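Local coordinates for protein RmpD (Hexulose-6-phosphate synthase) (Streptococcus mutans, PDB 3EXS) that adopts the TIM-barrel fold of the orotidine 5'-phosphate decarboxylase / HUMPS family, forms a two-subunit assembly and binds ribulose-5-phosphate, at residues 6-11 / 197-202; 115-120 / 137-142. All blocks are in the same frame, centred on the assembly; numbering follows the deposited sequence.

Contact 1: 6-11 / 197-202; sequences PNLQVA and RGITEA. With 5RP (ribulose-5-phosphate), chain E.
Val10 packs against Ile199 and Thr200, and its CG2 does most of the touching. This methyl lies 3.7 Å from Thr200 CG2 and 3.9 Å from Ile199 CG2. Val10 chi1 is 63° (to CG1), which puts CG2 anti to the backbone N and carries it there. The Ile199 side chain crosses Val10 at about a right angle. Its CG1-CD1 arm is extended (chi2 178°) and its end reaches back toward Leu8. That end, Ile199 CD1, comes 4.1 Å from Val10 CB and also meets Leu8 CD2. This part of the contact is purely apolar.

Thr200 is split in its roles. Its methyl faces Val10 CG2 and the carbonyl oxygen of Ala11. Its OG1 is 2.9 Å from a water, and that water donates to Ala11 O at 2.6 Å. The water thus links the end of the strand segment to the helix. Thr200 OG1 also has a weak bond to Gly196 O.

The start of the helix holds the phosphate of ribulose-5-phosphate. Arg197 N donates a nearly straight bond (170°) to O11 of the ligand, 2.9 Å away, and Gly196 N and Gly176 N bind the ligand too. O11 also lies over one face of the Arg197 guanidinium. A short helix holding phosphate after the eighth strand is familiar from phosphate-binding TIM barrels.

Strand 7-12 runs between strands 33-36 and 192-195 and closes the barrel. Helix 197-200 follows strand 192-195. Helix 205-219 packs against both segments, with Phe212 against Leu8 and Ala209 against Ile199.

Contact 2: 115-120 / 137-142; sequences QVELYG and QAIYHQ. With 5RP (ribulose-5-phosphate), chain E.
Gln115 NE2 donates to Gln137 OE1 at 2.9 Å. The two amide planes are 82° apart, and the donor sits above the Gln137 carbonyl plane. Gln137 NE2 is satisfied by Glu113. Between these parallel strands, Val116 pairs in both directions: its N donates to Gln137 O, and its O accepts from Ile139 N, each at 2.8 Å. Leu118 N then donates to Ile139 O at 3.2 Å. Beyond this, water 2 bridges the backbones: it donates to Leu118 O (2.7 Å) and accepts from His141 N.

His141 NE2 donates to Glu117 OE1. The modelled distance of 2.4 Å is very short, so its exact value is doubtful. Glu117 bends at chi2 (-86°), which turns the carboxylate to the edge of the imidazole. Its OE2 has a long, weak ion pair with Lys66. Tyr119 CE2 lies over one face of the His141 ring. Tyr119 OH accepts from O1 of ribulose-5-phosphate and also bonds Asp69 of the second subunit.

Strands 113-117 and 137-141 are joined by helix 124-132 in a beta-alpha-beta unit. Strands 85-89 and 170-174 flank the pair, and helix 155-167 covers Leu118 and Tyr140.

Overall arrangement
Both contacts are buried and belong to the same closed eight-stranded parallel barrel. Their centres are about 17 Å apart. They do not touch, but each meets ribulose-5-phosphate, contact 1 at the phosphate and contact 2 at the O1 end. Contact 1 joins the first strand to the short helix after the last strand, so it lies where the first and last strands of the barrel meet. Contact 2 joins two strands that are neighbours in both sequence and sheet. Methyl packing and one water carry the first, while backbone and side-chain hydrogen bonds dominate the second. Contact 2 buries about three times the area, and it alone reaches the second subunit.

Contact 1: 6-11 / 197-202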
loop_
_atom_site.group_PDB
_atom_site.type_symbol
_atom_site.label_atom_id
_atom_site.label_comp_id
_atom_site.label_asym_id
_atom_site.label_seq_id
_atom_site.Cartn_x
_atom_site.Cartn_y
_atom_site.Cartn_z
ATOM N N PRO A 6 6.487 -19.985 -18.338
ATOM C CA PRO A 6 5.920 -18.857 -17.586
ATOM C C PRO A 6 4.664 -19.230 -16.773
ATOM O O PRO A 6 3.707 -19.799 -17.308
ATOM C CB PRO A 6 5.548 -17.852 -18.692
ATOM C CG PRO A 6 6.416 -18.219 -19.855
ATOM C CD PRO A 6 6.591 -19.697 -19.781
ATOM N N ASN A 7 4.673 -18.892 -15.486
ATOM C CA ASN A 7 3.490 -19.038 -14.647
ATOM C C ASN A 7 2.306 -18.243 -15.137
ATOM O O ASN A 7 2.465 -17.156 -15.676
ATOM C CB ASN A 7 3.808 -18.552 -13.243
ATOM C CG ASN A 7 4.665 -19.506 -12.496
ATOM O OD1 ASN A 7 5.525 -19.112 -11.702
ATOM N ND2 ASN A 7 4.436 -20.786 -12.731
ATOM N N LEU A 8 1.113 -18.774 -14.925
ATOM C CA LEU A 8 -0.089 -17.946 -14.982
ATOM C C LEU A 8 -0.578 -17.600 -13.551
ATOM O O LEU A 8 -0.756 -18.497 -12.693
ATOM C CB LEU A 8 -1.188 -18.617 -15.796
ATOM C CG LEU A 8 -2.505 -17.849 -15.796
ATOM C CD1 LEU A 8 -2.374 -16.521 -16.536
ATOM C CD2 LEU A 8 -3.637 -18.683 -16.361
ATOM N N GLN A 9 -0.783 -16.307 -13.300
ATOM C CA GLN A 9 -1.279 -15.853 -12.002
ATOM C C GLN A 9 -2.581 -15.087 -12.184
ATOM O O GLN A 9 -2.671 -14.272 -13.102
ATOM C CB GLN A 9 -0.213 -14.975 -11.337
ATOM C CG GLN A 9 -0.634 -14.176 -10.118
ATOM C CD GLN A 9 0.576 -13.529 -9.471
ATOM O OE1 GLN A 9 1.704 -14.026 -9.601
ATOM N NE2 GLN A 9 0.362 -12.405 -8.782
ATOM N N VAL A 10 -3.586 -15.362 -11.352
ATOM C CA VAL A 10 -4.790 -14.524 -11.317
ATOM C C VAL A 10 -4.699 -13.519 -10.146
ATOM O O VAL A 10 -4.328 -13.897 -9.015
ATOM C CB VAL A 10 -6.124 -15.326 -11.251
ATOM C CG1 VAL A 10 -6.237 -16.139 -9.971
ATOM C CG2 VAL A 10 -7.334 -14.399 -11.388
ATOM N N ALA A 11 -5.005 -12.249 -10.447
ATOM C CA ALA A 11 -5.136 -11.207 -9.439
ATOM C C ALA A 11 -6.600 -11.103 -8.987
ATOM O O ALA A 11 -7.488 -10.763 -9.802
ATOM C CB ALA A 11 -4.681 -9.883 -9.988
ATOM N N ARG A 197 -8.502 -8.743 -14.707
ATOM C CA ARG A 197 -9.807 -8.625 -15.377
ATOM C C ARG A 197 -10.039 -9.513 -16.608
ATOM O O ARG A 197 -11.183 -9.879 -16.908
ATOM C CB ARG A 197 -10.117 -7.161 -15.703
ATOM C CG ARG A 197 -10.654 -6.357 -14.501
ATOM C CD ARG A 197 -10.723 -4.867 -14.838
ATOM N NE ARG A 197 -9.446 -4.449 -15.398
ATOM C CZ ARG A 197 -8.677 -3.477 -14.913
ATOM N NH1 ARG A 197 -9.049 -2.766 -13.849
ATOM N NH2 ARG A 197 -7.527 -3.207 -15.515
ATOM N N GLY A 198 -8.968 -9.853 -17.315
ATOM C CA GLY A 198 -9.071 -10.770 -18.440
ATOM C C GLY A 198 -9.533 -12.156 -18.015
ATOM O O GLY A 198 -10.173 -12.858 -18.792
ATOM N N ILE A 199 -9.206 -12.559 -16.784
ATOM C CA ILE A 199 -9.740 -13.799 -16.199
ATOM C C ILE A 199 -11.017 -13.541 -15.406
ATOM O O ILE A 199 -12.022 -14.203 -15.634
ATOM C CB ILE A 199 -8.721 -14.513 -15.289
ATOM C CG1 ILE A 199 -7.605 -15.118 -16.120
ATOM C CG2 ILE A 199 -9.400 -15.601 -14.428
ATOM C CD1 ILE A 199 -6.574 -15.770 -15.287
ATOM N N THR A 200 -10.968 -12.567 -14.502
ATOM C CA THR A 200 -11.989 -12.383 -13.471
ATOM C C THR A 200 -13.275 -11.725 -13.950
ATOM O O THR A 200 -14.244 -11.655 -13.194
ATOM C CB THR A 200 -11.460 -11.519 -12.282
ATOM O OG1 THR A 200 -10.967 -10.260 -12.769
ATOM C CG2 THR A 200 -10.369 -12.245 -11.508
ATOM N N GLU A 201 -13.273 -11.187 -15.168
ATOM C CA GLU A 201 -14.445 -10.503 -15.724
ATOM C C GLU A 201 -14.770 -11.051 -17.105
ATOM O O GLU A 201 -15.650 -10.546 -17.783
ATOM C CB GLU A 201 -14.226 -8.997 -15.791
ATOM C CG GLU A 201 -14.561 -8.263 -14.518
ATOM C CD GLU A 201 -14.107 -6.803 -14.544
ATOM O OE1 GLU A 201 -13.841 -6.259 -15.653
ATOM O OE2 GLU A 201 -14.018 -6.199 -13.442
ATOM N N ALA A 202 -14.034 -12.084 -17.513
ATOM C CA ALA A 202 -14.363 -12.881 -18.686
ATOM C C ALA A 202 -15.755 -13.440 -18.473
ATOM O O ALA A 202 -16.278 -13.440 -17.342
ATOM C CB ALA A 202 -13.369 -14.013 -18.853
HETATM C C2 5RP E . -2.942 -3.260 -9.427
HETATM C C3 5RP E . -3.139 -4.570 -10.161
HETATM C C5 5RP E . -2.701 -4.785 -11.592
HETATM O O13 5RP E . -3.028 -3.746 -12.522
HETATM C C6 5RP E . -3.466 -6.041 -11.937
HETATM O O14 5RP E . -2.747 -7.111 -11.338
HETATM C C7 5RP E . -3.570 -6.302 -13.408
HETATM O O8 5RP E . -4.910 -6.716 -13.542
HETATM P P9 5RP E . -5.604 -6.381 -14.939
HETATM O O12 5RP E . -4.964 -5.085 -15.400
HETATM O O11 5RP E . -7.087 -6.239 -14.610
HETATM O O10 5RP E . -5.191 -7.588 -15.763
HETATM O O4 5RP E . -3.645 -5.530 -9.578
HETATM O O1 5RP E . -1.699 -3.345 -8.725
HETATM O O HOH W 1 -9.124 -8.997 -10.864
#

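Contact 2: 115-120 / 137-142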
loop_
_atom_site.group_PDB
_atom_site.type_symbol
_atom_site.label_atom_id
_atom_site.label_comp_id
_atom_site.label_asym_id
_atom_site.label_seq_id
_atom_site.Cartn_x
_atom_site.Cartn_y
_atom_site.Cartn_z
ATOM N N GLN A 115 8.411 -9.691 -3.465
ATOM C CA GLN A 115 8.355 -9.186 -4.824
ATOM C C GLN A 115 8.305 -7.663 -4.791
ATOM O O GLN A 115 7.564 -7.059 -3.984
ATOM C CB GLN A 115 7.100 -9.708 -5.538
ATOM C CG GLN A 115 6.873 -11.205 -5.412
ATOM C CD GLN A 115 5.693 -11.668 -6.223
ATOM O OE1 GLN A 115 4.547 -11.308 -5.942
ATOM N NE2 GLN A 115 5.958 -12.465 -7.247
ATOM N N VAL A 116 9.068 -7.044 -5.690
ATOM C CA VAL A 116 9.060 -5.604 -5.796
ATOM C C VAL A 116 8.072 -5.148 -6.877
ATOM O O VAL A 116 8.231 -5.468 -8.042
ATOM C CB VAL A 116 10.479 -5.043 -6.026
ATOM C CG1 VAL A 116 10.454 -3.520 -5.977
ATOM C CG2 VAL A 116 11.447 -5.574 -4.955
ATOM N N GLU A 117 7.056 -4.406 -6.449
ATOM C CA GLU A 117 6.100 -3.734 -7.317
ATOM C C GLU A 117 6.655 -2.396 -7.852
ATOM O O GLU A 117 6.919 -1.441 -7.093
ATOM C CB GLU A 117 4.792 -3.485 -6.556
ATOM C CG GLU A 117 3.887 -4.695 -6.369
ATOM C CD GLU A 117 2.961 -4.925 -7.549
ATOM O OE1 GLU A 117 3.168 -4.310 -8.620
ATOM O OE2 GLU A 117 2.016 -5.733 -7.419
ATOM N N LEU A 118 6.799 -2.332 -9.172
ATOM C CA LEU A 118 7.433 -1.217 -9.847
ATOM C C LEU A 118 6.374 -0.229 -10.228
ATOM O O LEU A 118 5.547 -0.475 -11.110
ATOM C CB LEU A 118 8.170 -1.714 -11.082
ATOM C CG LEU A 118 9.256 -2.749 -10.789
ATOM C CD1 LEU A 118 9.764 -3.377 -12.050
ATOM C CD2 LEU A 118 10.391 -2.102 -10.029
ATOM N N TYR A 119 6.386 0.891 -9.526
ATOM C CA TYR A 119 5.530 2.013 -9.847
ATOM C C TYR A 119 6.371 3.291 -9.864
ATOM O O TYR A 119 7.360 3.374 -9.139
ATOM C CB TYR A 119 4.434 2.113 -8.795
ATOM C CG TYR A 119 3.234 1.222 -9.041
ATOM C CD1 TYR A 119 2.113 1.700 -9.711
ATOM C CD2 TYR A 119 3.212 -0.093 -8.578
ATOM C CE1 TYR A 119 0.995 0.864 -9.916
ATOM C CE2 TYR A 119 2.116 -0.931 -8.790
ATOM C CZ TYR A 119 1.020 -0.454 -9.457
ATOM O OH TYR A 119 -0.053 -1.282 -9.651
ATOM N N GLY A 120 5.987 4.282 -10.674
ATOM C CA GLY A 120 6.718 5.561 -10.741
ATOM C C GLY A 120 8.167 5.423 -11.210
ATOM O O GLY A 120 8.525 4.460 -11.896
ATOM N N GLN A 137 12.628 -10.887 -7.229
ATOM C CA GLN A 137 11.430 -10.771 -8.063
ATOM C C GLN A 137 10.943 -9.331 -8.205
ATOM O O GLN A 137 10.877 -8.587 -7.246
ATOM C CB GLN A 137 10.298 -11.612 -7.510
ATOM C CG GLN A 137 10.581 -13.088 -7.432
ATOM C CD GLN A 137 9.297 -13.874 -7.374
ATOM O OE1 GLN A 137 8.398 -13.642 -8.173
ATOM N NE2 GLN A 137 9.194 -14.795 -6.416
ATOM N N ALA A 138 10.589 -8.952 -9.418
ATOM C CA ALA A 138 9.965 -7.672 -9.648
ATOM C C ALA A 138 8.745 -7.905 -10.494
ATOM O O ALA A 138 8.669 -8.892 -11.233
ATOM C CB ALA A 138 10.914 -6.715 -10.332
ATOM N N ILE A 139 7.790 -6.998 -10.368
ATOM C CA ILE A 139 6.542 -7.083 -11.073
ATOM C C ILE A 139 6.422 -5.790 -11.812
ATOM O O ILE A 139 6.327 -4.721 -11.206
ATOM C CB ILE A 139 5.369 -7.232 -10.109
ATOM C CG1 ILE A 139 5.455 -8.586 -9.429
ATOM C CG2 ILE A 139 4.036 -7.074 -10.848
ATOM C CD1 ILE A 139 5.030 -8.549 -8.065
ATOM N N TYR A 140 6.438 -5.919 -13.135
ATOM C CA TYR A 140 6.410 -4.804 -14.073
ATOM C C TYR A 140 4.999 -4.608 -14.658
ATOM O O TYR A 140 4.345 -5.569 -15.098
ATOM C CB TYR A 140 7.447 -5.024 -15.206
ATOM C CG TYR A 140 7.476 -3.876 -16.188
ATOM C CD1 TYR A 140 8.373 -2.832 -16.032
ATOM C CD2 TYR A 140 6.555 -3.803 -17.233
ATOM C CE1 TYR A 140 8.380 -1.774 -16.899
ATOM C CE2 TYR A 140 6.546 -2.741 -18.099
ATOM C CZ TYR A 140 7.464 -1.734 -17.931
ATOM O OH TYR A 140 7.474 -0.674 -18.792
ATOM N N HIS A 141 4.565 -3.351 -14.683
ATOM C CA HIS A 141 3.237 -2.962 -15.153
ATOM C C HIS A 141 3.271 -2.264 -16.517
ATOM O O HIS A 141 4.045 -1.312 -16.717
ATOM C CB HIS A 141 2.583 -2.048 -14.120
ATOM C CG HIS A 141 2.386 -2.695 -12.787
ATOM N ND1 HIS A 141 1.139 -2.989 -12.280
ATOM C CD2 HIS A 141 3.279 -3.112 -11.860
ATOM C CE1 HIS A 141 1.275 -3.553 -11.094
ATOM N NE2 HIS A 141 2.563 -3.641 -10.818
ATOM N N GLN A 142 2.444 -2.752 -17.450
ATOM C CA GLN A 142 2.230 -2.106 -18.755
ATOM C C GLN A 142 1.824 -0.642 -18.513
ATOM O O GLN A 142 1.036 -0.362 -17.594
ATOM C CB GLN A 142 1.151 -2.868 -19.578
ATOM C CG GLN A 142 1.637 -3.733 -20.799
ATOM C CD GLN A 142 2.596 -4.926 -20.456
ATOM O OE1 GLN A 142 3.004 -5.126 -19.300
ATOM N NE2 GLN A 142 2.955 -5.705 -21.485
HETATM C C2 5RP E . -2.942 -3.260 -9.427
HETATM C C3 5RP E . -3.139 -4.570 -10.161
HETATM C C5 5RP E . -2.701 -4.785 -11.592
HETATM O O13 5RP E . -3.028 -3.746 -12.522
HETATM C C6 5RP E . -3.466 -6.041 -11.937
HETATM O O14 5RP E . -2.747 -7.111 -11.338
HETATM C C7 5RP E . -3.570 -6.302 -13.408
HETATM O O8 5RP E . -4.910 -6.716 -13.542
HETATM P P9 5RP E . -5.604 -6.381 -14.939
HETATM O O12 5RP E . -4.964 -5.085 -15.400
HETATM O O11 5RP E . -7.087 -6.239 -14.610
HETATM O O10 5RP E . -5.191 -7.588 -15.763
HETATM O O4 5RP E . -3.645 -5.530 -9.578
HETATM O O1 5RP E . -1.699 -3.345 -8.725
HETATM O O HOH W 2 5.859 -0.953 -13.756
#